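Local structure of UDP-glucose 4-epimerase (Campylobacter jejuni subsp. jejuni serotype O:2, 7K3P) at residues Ile213-Glu218 / Gly222-Leu227; Ile284-Lys289 / Leu332-Ala337. The protein catalyses the NAD-dependent interconversion of UDP-glucose and UDP-galactose, and probably of their N-acetylated counterparts, by inverting the configuration at C4 of the sugar. The protein carries 2 engineered substitutions. All blocks are in the same frame, centred on the assembly; numbering follows the deposited sequence.

How the contacts relate
The two contacts lie on the same side of the chain's centre, about 11 Å apart between their centres. Contact 1 comes first along the chain and closes before contact 2 opens. It joins helix 212-220 to strand 226-230. Contact 2 joins helices 280-291 and 330-343. Helix 212-220 links them, because both helices of contact 2 pack on it. Ile213 CG2 meets Ala337 CB at 3.5 Å, and Ala216 O lies against Met287 CG. Leu227 also reaches Ile284 directly. Together they build part of the smaller C-terminal region beside the Rossmann-type NAD-binding domain, the region that in related epimerases helps to bind the UDP-sugar.

Contact 1 (Ile213-Glu218 / Gly222-Leu227)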
ATOM      1  N   ILE A 213      22.503 -19.642   2.432  1.00 32.62           N
ATOM      2  CA  ILE A 213      22.166 -21.002   2.854  1.00 34.47           C
ATOM      3  C   ILE A 213      21.418 -21.777   1.758  1.00 35.40           C
ATOM      4  O   ILE A 213      21.691 -22.960   1.527  1.00 34.48           O
ATOM      5  CB  ILE A 213      21.369 -21.014   4.158  1.00 34.31           C
ATOM      6  CG1 ILE A 213      22.194 -20.371   5.271  1.00 35.54           C
ATOM      7  CG2 ILE A 213      21.008 -22.435   4.546  1.00 38.64           C
ATOM      8  CD1 ILE A 213      21.950 -20.979   6.647  1.00 37.63           C
ATOM      9  N   LYS A 214      20.486 -21.111   1.081  1.00 33.10           N
ATOM     10  CA  LYS A 214      19.760 -21.748  -0.018  1.00 34.82           C
ATOM     11  C   LYS A 214      20.738 -22.188  -1.119  1.00 34.85           C
ATOM     12  O   LYS A 214      20.696 -23.329  -1.582  1.00 37.27           O
ATOM     13  CB  LYS A 214      18.681 -20.809  -0.574  1.00 36.74           C
ATOM     14  CG  LYS A 214      17.841 -21.393  -1.715  1.00 37.47           C
ATOM     15  CD  LYS A 214      17.017 -22.598  -1.262  1.00 37.26           C
ATOM     16  CE  LYS A 214      15.997 -23.013  -2.324  1.00 38.31           C
ATOM     17  NZ  LYS A 214      15.192 -24.193  -1.878  1.00 41.27           N
ATOM     18  N   VAL A 215      21.636 -21.290  -1.511  1.00 32.11           N
ATOM     19  CA  VAL A 215      22.637 -21.595  -2.535  1.00 36.62           C
ATOM     20  C   VAL A 215      23.552 -22.749  -2.102  1.00 35.75           C
ATOM     21  O   VAL A 215      23.826 -23.675  -2.873  1.00 37.01           O
ATOM     22  CB  VAL A 215      23.491 -20.348  -2.856  1.00 35.72           C
ATOM     23  CG1 VAL A 215      24.713 -20.720  -3.683  1.00 36.54           C
ATOM     24  CG2 VAL A 215      22.657 -19.304  -3.566  1.00 34.01           C
ATOM     25  N   ALA A 216      24.024 -22.687  -0.864  1.00 32.82           N
ATOM     26  CA  ALA A 216      24.866 -23.746  -0.317  1.00 35.31           C
ATOM     27  C   ALA A 216      24.134 -25.093  -0.354  1.00 37.57           C
ATOM     28  O   ALA A 216      24.706 -26.105  -0.749  1.00 38.69           O
ATOM     29  CB  ALA A 216      25.294 -23.403   1.101  1.00 32.25           C
ATOM     30  N   ALA A 217      22.871 -25.091   0.060  1.00 34.64           N
ATOM     31  CA  ALA A 217      22.024 -26.281   0.017  1.00 36.20           C
ATOM     32  C   ALA A 217      21.823 -26.791  -1.415  1.00 42.59           C
ATOM     33  O   ALA A 217      21.869 -28.011  -1.669  1.00 38.56           O
ATOM     34  CB  ALA A 217      20.671 -26.001   0.684  1.00 35.01           C
ATOM     35  N   GLU A 218      21.597 -25.864  -2.349  1.00 39.91           N
ATOM     36  CA  GLU A 218      21.413 -26.228  -3.758  1.00 41.45           C
ATOM     37  C   GLU A 218      22.666 -26.898  -4.341  1.00 42.19           C
ATOM     38  O   GLU A 218      22.562 -27.860  -5.107  1.00 41.24           O
ATOM     39  CB  GLU A 218      20.999 -25.007  -4.601  1.00 40.14           C
ATOM     40  CG  GLU A 218      19.549 -24.531  -4.400  1.00 40.43           C
ATOM     41  CD  GLU A 218      19.231 -23.252  -5.178  1.00 42.43           C
ATOM     42  OE1 GLU A 218      20.181 -22.568  -5.626  1.00 42.61           O
ATOM     43  OE2 GLU A 218      18.036 -22.924  -5.338  1.00 42.23           O
ATOM     44  N   GLY A 222      23.435 -31.099  -5.416  1.00 44.05           N
ATOM     45  CA  GLY A 222      23.770 -31.353  -6.808  1.00 45.18           C
ATOM     46  C   GLY A 222      22.898 -30.592  -7.785  1.00 46.91           C
ATOM     47  O   GLY A 222      22.852 -30.922  -8.975  1.00 45.91           O
ATOM     48  N   LYS A 223      22.206 -29.567  -7.291  1.00 43.75           N
ATOM     49  CA  LYS A 223      21.307 -28.777  -8.128  1.00 45.85           C
ATOM     50  C   LYS A 223      22.033 -27.607  -8.786  1.00 46.17           C
ATOM     51  O   LYS A 223      21.721 -27.203  -9.907  1.00 52.26           O
ATOM     52  CB  LYS A 223      20.133 -28.247  -7.305  1.00 45.82           C
ATOM     53  CG  LYS A 223      19.126 -29.302  -6.874  1.00 46.21           C
ATOM     54  CD  LYS A 223      17.903 -28.627  -6.270  1.00 42.66           C
ATOM     55  CE  LYS A 223      16.944 -29.635  -5.666  1.00 45.04           C
ATOM     56  NZ  LYS A 223      15.817 -28.955  -4.951  1.00 42.30           N
ATOM     57  N   ARG A 224      22.999 -27.057  -8.068  1.00 45.42           N
ATOM     58  CA  ARG A 224      23.745 -25.910  -8.540  1.00 45.19           C
ATOM     59  C   ARG A 224      25.199 -26.330  -8.663  1.00 45.37           C
ATOM     60  O   ARG A 224      25.741 -27.010  -7.788  1.00 45.84           O
ATOM     61  CB  ARG A 224      23.589 -24.745  -7.556  1.00 45.08           C
ATOM     62  CG  ARG A 224      24.394 -23.514  -7.909  1.00 40.69           C
ATOM     63  CD  ARG A 224      24.198 -22.433  -6.863  1.00 42.83           C
ATOM     64  NE  ARG A 224      22.811 -21.964  -6.814  1.00 40.31           N
ATOM     65  CZ  ARG A 224      22.331 -20.970  -7.560  1.00 41.74           C
ATOM     66  NH1 ARG A 224      23.123 -20.339  -8.418  1.00 40.97           N
ATOM     67  NH2 ARG A 224      21.058 -20.603  -7.452  1.00 42.33           N
ATOM     68  N   ASP A 225      25.829 -25.926  -9.755  1.00 47.57           N
ATOM     69  CA  ASP A 225      27.144 -26.444 -10.102  1.00 48.96           C
ATOM     70  C   ASP A 225      28.250 -25.902  -9.205  1.00 49.05           C
ATOM     71  O   ASP A 225      29.096 -26.657  -8.723  1.00 51.40           O
ATOM     72  CB  ASP A 225      27.442 -26.118 -11.562  1.00 54.47           C
ATOM     73  CG  ASP A 225      28.696 -26.793 -12.060  1.00 63.07           C
ATOM     74  OD1 ASP A 225      28.992 -27.919 -11.594  1.00 64.48           O
ATOM     75  OD2 ASP A 225      29.384 -26.196 -12.920  1.00 66.18           O
ATOM     76  N   LYS A 226      28.244 -24.592  -8.989  1.00 48.41           N
ATOM     77  CA  LYS A 226      29.292 -23.940  -8.213  1.00 45.84           C
ATOM     78  C   LYS A 226      28.705 -22.932  -7.228  1.00 43.68           C
ATOM     79  O   LYS A 226      27.584 -22.457  -7.404  1.00 45.07           O
ATOM     80  CB  LYS A 226      30.292 -23.231  -9.141  1.00 49.78           C
ATOM     81  CG  LYS A 226      31.328 -24.152  -9.794  1.00 56.68           C
ATOM     82  CD  LYS A 226      32.607 -23.400 -10.198  1.00 53.75           C
ATOM     83  CE  LYS A 226      32.523 -22.819 -11.603  1.00 56.07           C
ATOM     84  NZ  LYS A 226      33.768 -22.063 -11.967  1.00 57.57           N
ATOM     85  N   LEU A 227      29.470 -22.622  -6.186  1.00 44.11           N
ATOM     86  CA  LEU A 227      29.130 -21.550  -5.249  1.00 44.08           C
ATOM     87  C   LEU A 227      30.274 -20.538  -5.280  1.00 44.59           C
ATOM     88  O   LEU A 227      31.438 -20.910  -5.131  1.00 45.79           O
ATOM     89  CB  LEU A 227      28.945 -22.108  -3.829  1.00 39.98           C
ATOM     90  CG  LEU A 227      28.526 -21.182  -2.682  1.00 41.00           C
ATOM     91  CD1 LEU A 227      27.975 -21.994  -1.515  1.00 34.03           C
ATOM     92  CD2 LEU A 227      29.689 -20.319  -2.208  1.00 43.26           C
TER
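Arg224 folds back onto Glu218 and Val215 just after the Schellman motif that ends helix 212-220, with Gly222 at positive phi. Arg224 CB lies 3.9 Å from Glu218 CB. CG stands anti to the backbone N (chi1 177°), which sends the chain along the helix. Arg224 CD then rests against Val215 CG1 at 3.6 Å. A bend at chi3 (-64°) turns the guanidinium toward the carboxylate. Arg224 NE and NH2 both donate to Glu218 OE1 in a side-on salt bridge, at 2.9 Å and 2.8 Å respectively. The two flat groups are nearly coplanar, 17° apart, and Val215 CG2 sits over one guanidinium face. NH1 binds Gln204 O, while Glu218 OE2 takes Thr201 OG1, so both charged groups are also tied to the loop before the helix. Further on, in strand 226-230, Leu227 CD1 packs 3.8 Å from Ala216 CA and Leu227 CG meets Val215 CG1. Lys223 leads its amine away to Glu341 of the C-terminal helix. The turn itself is held at Glu218 O, which accepts two backbone bonds: Lys223 N comes nearly along the C=O axis at 2.8 Å, and Arg224 N sits above the carbonyl plane at 3.1 Å.

Contact 2 (Ile284-Lys289 / Leu332-Ala337); sequences IEAMKK and LICKSA
Ala286 and Met287 of helix 280-291 meet Cys334 and Ala337 of helix 330-343 in a buried, mainly apolar helix-helix contact. It is plain structural packing, in the part of the chain that follows the last strand of the Rossmann-type sheet. The axes of the two short segments come within 8.6 Å and cross at -59°. No hydrogen bond joins the two segments. The first residue to touch is Ala286. Ala286 CB points at the other helix and meets Cys334 SG at 3.8 Å. Met287 follows and supplies the longer reach. Its CG is anti to the backbone N (chi1 -173°), and bends at chi2 and chi3 curl the thioether round toward the partner helix. The methyl Met287 CE then presses on Cys334 CB at 3.5 Å and lies 3.8 Å from Cys334 SG, so the cysteine side chain is touched by both Ala286 and Met287. Met287 SD is 3.7 Å from Cys334 O, a packing approach only. One turn further along the partner helix, Ala337 CB meets Met287 CE at 4.2 Å. The segment ends with Lys288 and Lys289, which turn to Asp294 and Glu331 in salt bridges. Helix 212-220 packs against both helices, with Ala220 on Met287 and Ile213 on Ile333. Ile284 and Lys288 cover Val297 of strand 296-300, and Ile284 also packs on Ile229 of strand 226-230.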
ATOM      1  N   ILE A 284      29.564 -22.483   4.265  1.00 32.52           N
ATOM      2  CA  ILE A 284      30.136 -23.471   3.355  1.00 34.85           C
ATOM      3  C   ILE A 284      30.690 -24.665   4.130  1.00 37.29           C
ATOM      4  O   ILE A 284      30.346 -25.818   3.839  1.00 37.61           O
ATOM      5  CB  ILE A 284      31.225 -22.852   2.466  1.00 35.13           C
ATOM      6  CG1 ILE A 284      30.577 -21.937   1.423  1.00 35.31           C
ATOM      7  CG2 ILE A 284      32.047 -23.949   1.793  1.00 36.07           C
ATOM      8  CD1 ILE A 284      31.539 -20.971   0.761  1.00 40.24           C
ATOM      9  N   GLU A 285      31.528 -24.387   5.129  1.00 34.72           N
ATOM     10  CA  GLU A 285      32.100 -25.446   5.968  1.00 37.77           C
ATOM     11  C   GLU A 285      31.000 -26.307   6.606  1.00 39.88           C
ATOM     12  O   GLU A 285      31.016 -27.534   6.493  1.00 38.74           O
ATOM     13  CB  GLU A 285      33.019 -24.860   7.050  1.00 39.00           C
ATOM     14  CG  GLU A 285      33.978 -25.890   7.689  1.00 48.04           C
ATOM     15  CD  GLU A 285      34.682 -25.375   8.954  1.00 55.60           C
ATOM     16  OE1 GLU A 285      34.397 -25.901  10.054  1.00 58.96           O
ATOM     17  OE2 GLU A 285      35.529 -24.459   8.851  1.00 59.68           O
ATOM     18  N   ALA A 286      30.040 -25.657   7.261  1.00 37.69           N
ATOM     19  CA  ALA A 286      28.909 -26.360   7.864  1.00 38.08           C
ATOM     20  C   ALA A 286      28.098 -27.183   6.854  1.00 38.73           C
ATOM     21  O   ALA A 286      27.770 -28.339   7.115  1.00 41.67           O
ATOM     22  CB  ALA A 286      28.006 -25.381   8.610  1.00 35.12           C
ATOM     23  N   MET A 287      27.758 -26.600   5.709  1.00 34.61           N
ATOM     24  CA  MET A 287      26.965 -27.338   4.727  1.00 35.78           C
ATOM     25  C   MET A 287      27.711 -28.571   4.215  1.00 40.59           C
ATOM     26  O   MET A 287      27.115 -29.649   4.052  1.00 39.84           O
ATOM     27  CB  MET A 287      26.550 -26.448   3.552  1.00 36.29           C
ATOM     28  CG  MET A 287      25.572 -27.129   2.596  1.00 36.64           C
ATOM     29  SD  MET A 287      23.991 -27.577   3.385  1.00 39.65           S
ATOM     30  CE  MET A 287      23.307 -25.939   3.706  1.00 34.74           C
ATOM     31  N   LYS A 288      29.012 -28.415   3.966  1.00 38.01           N
ATOM     32  CA  LYS A 288      29.832 -29.522   3.478  1.00 39.85           C
ATOM     33  C   LYS A 288      29.906 -30.649   4.514  1.00 42.69           C
ATOM     34  O   LYS A 288      29.723 -31.826   4.188  1.00 43.84           O
ATOM     35  CB  LYS A 288      31.235 -29.035   3.076  1.00 36.86           C
ATOM     36  CG  LYS A 288      31.255 -28.235   1.764  1.00 39.13           C
ATOM     37  CD  LYS A 288      32.670 -27.837   1.306  1.00 39.01           C
ATOM     38  CE  LYS A 288      32.643 -27.516  -0.195  1.00 43.06           C
ATOM     39  NZ  LYS A 288      33.948 -27.094  -0.778  1.00 39.29           N
ATOM     40  N   LYS A 289      30.156 -30.275   5.764  1.00 39.87           N
ATOM     41  CA  LYS A 289      30.292 -31.241   6.853  1.00 41.07           C
ATOM     42  C   LYS A 289      29.010 -32.042   7.077  1.00 46.23           C
ATOM     43  O   LYS A 289      29.036 -33.262   7.266  1.00 42.56           O
ATOM     44  CB  LYS A 289      30.675 -30.521   8.149  1.00 40.18           C
ATOM     45  CG  LYS A 289      30.658 -31.426   9.368  1.00 45.07           C
ATOM     46  CD  LYS A 289      31.001 -30.663  10.640  1.00 45.45           C
ATOM     47  CE  LYS A 289      30.852 -31.568  11.858  1.00 46.08           C
ATOM     48  NZ  LYS A 289      31.237 -30.882  13.116  1.00 42.07           N
ATOM     49  N   LEU A 332      22.973 -27.590  12.502  1.00 34.02           N
ATOM     50  CA  LEU A 332      21.547 -27.928  12.514  1.00 35.10           C
ATOM     51  C   LEU A 332      20.796 -27.168  11.430  1.00 33.91           C
ATOM     52  O   LEU A 332      19.936 -27.719  10.735  1.00 32.64           O
ATOM     53  CB  LEU A 332      20.932 -27.578  13.871  1.00 35.86           C
ATOM     54  CG  LEU A 332      21.478 -28.347  15.066  1.00 41.19           C
ATOM     55  CD1 LEU A 332      20.686 -28.011  16.334  1.00 42.77           C
ATOM     56  CD2 LEU A 332      21.439 -29.839  14.771  1.00 38.56           C
ATOM     57  N   ILE A 333      21.114 -25.884  11.308  1.00 33.52           N
ATOM     58  CA  ILE A 333      20.464 -25.040  10.313  1.00 32.25           C
ATOM     59  C   ILE A 333      20.792 -25.531   8.907  1.00 32.55           C
ATOM     60  O   ILE A 333      19.892 -25.701   8.077  1.00 33.86           O
ATOM     61  CB  ILE A 333      20.837 -23.565  10.510  1.00 34.57           C
ATOM     62  CG1 ILE A 333      20.273 -23.073  11.843  1.00 29.02           C
ATOM     63  CG2 ILE A 333      20.306 -22.716   9.362  1.00 33.44           C
ATOM     64  CD1 ILE A 333      20.918 -21.804  12.351  1.00 29.79           C
ATOM     65  N   CYS A 334      22.068 -25.800   8.642  1.00 33.85           N
ATOM     66  CA  CYS A 334      22.447 -26.318   7.325  1.00 32.36           C
ATOM     67  C   CYS A 334      21.859 -27.700   7.051  1.00 34.31           C
ATOM     68  O   CYS A 334      21.405 -27.975   5.937  1.00 35.69           O
ATOM     69  CB  CYS A 334      23.967 -26.310   7.144  1.00 38.34           C
ATOM     70  SG  CYS A 334      24.639 -24.628   7.000  1.00 35.91           S
ATOM     71  N   LYS A 335      21.855 -28.563   8.069  1.00 36.71           N
ATOM     72  CA  LYS A 335      21.226 -29.879   7.951  1.00 36.55           C
ATOM     73  C   LYS A 335      19.748 -29.746   7.581  1.00 35.10           C
ATOM     74  O   LYS A 335      19.259 -30.419   6.668  1.00 37.20           O
ATOM     75  CB  LYS A 335      21.366 -30.666   9.258  1.00 37.77           C
ATOM     76  CG  LYS A 335      20.663 -32.032   9.252  1.00 38.84           C
ATOM     77  CD  LYS A 335      21.118 -32.880   8.057  1.00 39.47           C
ATOM     78  CE  LYS A 335      20.677 -34.343   8.194  1.00 44.91           C
ATOM     79  NZ  LYS A 335      20.894 -35.099   6.923  1.00 45.40           N
ATOM     80  N   SER A 336      19.042 -28.874   8.294  1.00 31.81           N
ATOM     81  CA  SER A 336      17.645 -28.591   7.988  1.00 35.04           C
ATOM     82  C   SER A 336      17.471 -28.108   6.543  1.00 36.34           C
ATOM     83  O   SER A 336      16.631 -28.629   5.802  1.00 34.96           O
ATOM     84  CB  SER A 336      17.087 -27.566   8.977  1.00 31.65           C
ATOM     85  OG  SER A 336      15.807 -27.108   8.586  1.00 34.59           O
ATOM     86  N   ALA A 337      18.271 -27.121   6.144  1.00 33.59           N
ATOM     87  CA  ALA A 337      18.207 -26.588   4.786  1.00 31.63           C
ATOM     88  C   ALA A 337      18.459 -27.691   3.769  1.00 38.09           C
ATOM     89  O   ALA A 337      17.771 -27.781   2.745  1.00 33.43           O
ATOM     90  CB  ALA A 337      19.216 -25.457   4.607  1.00 31.74           C
TER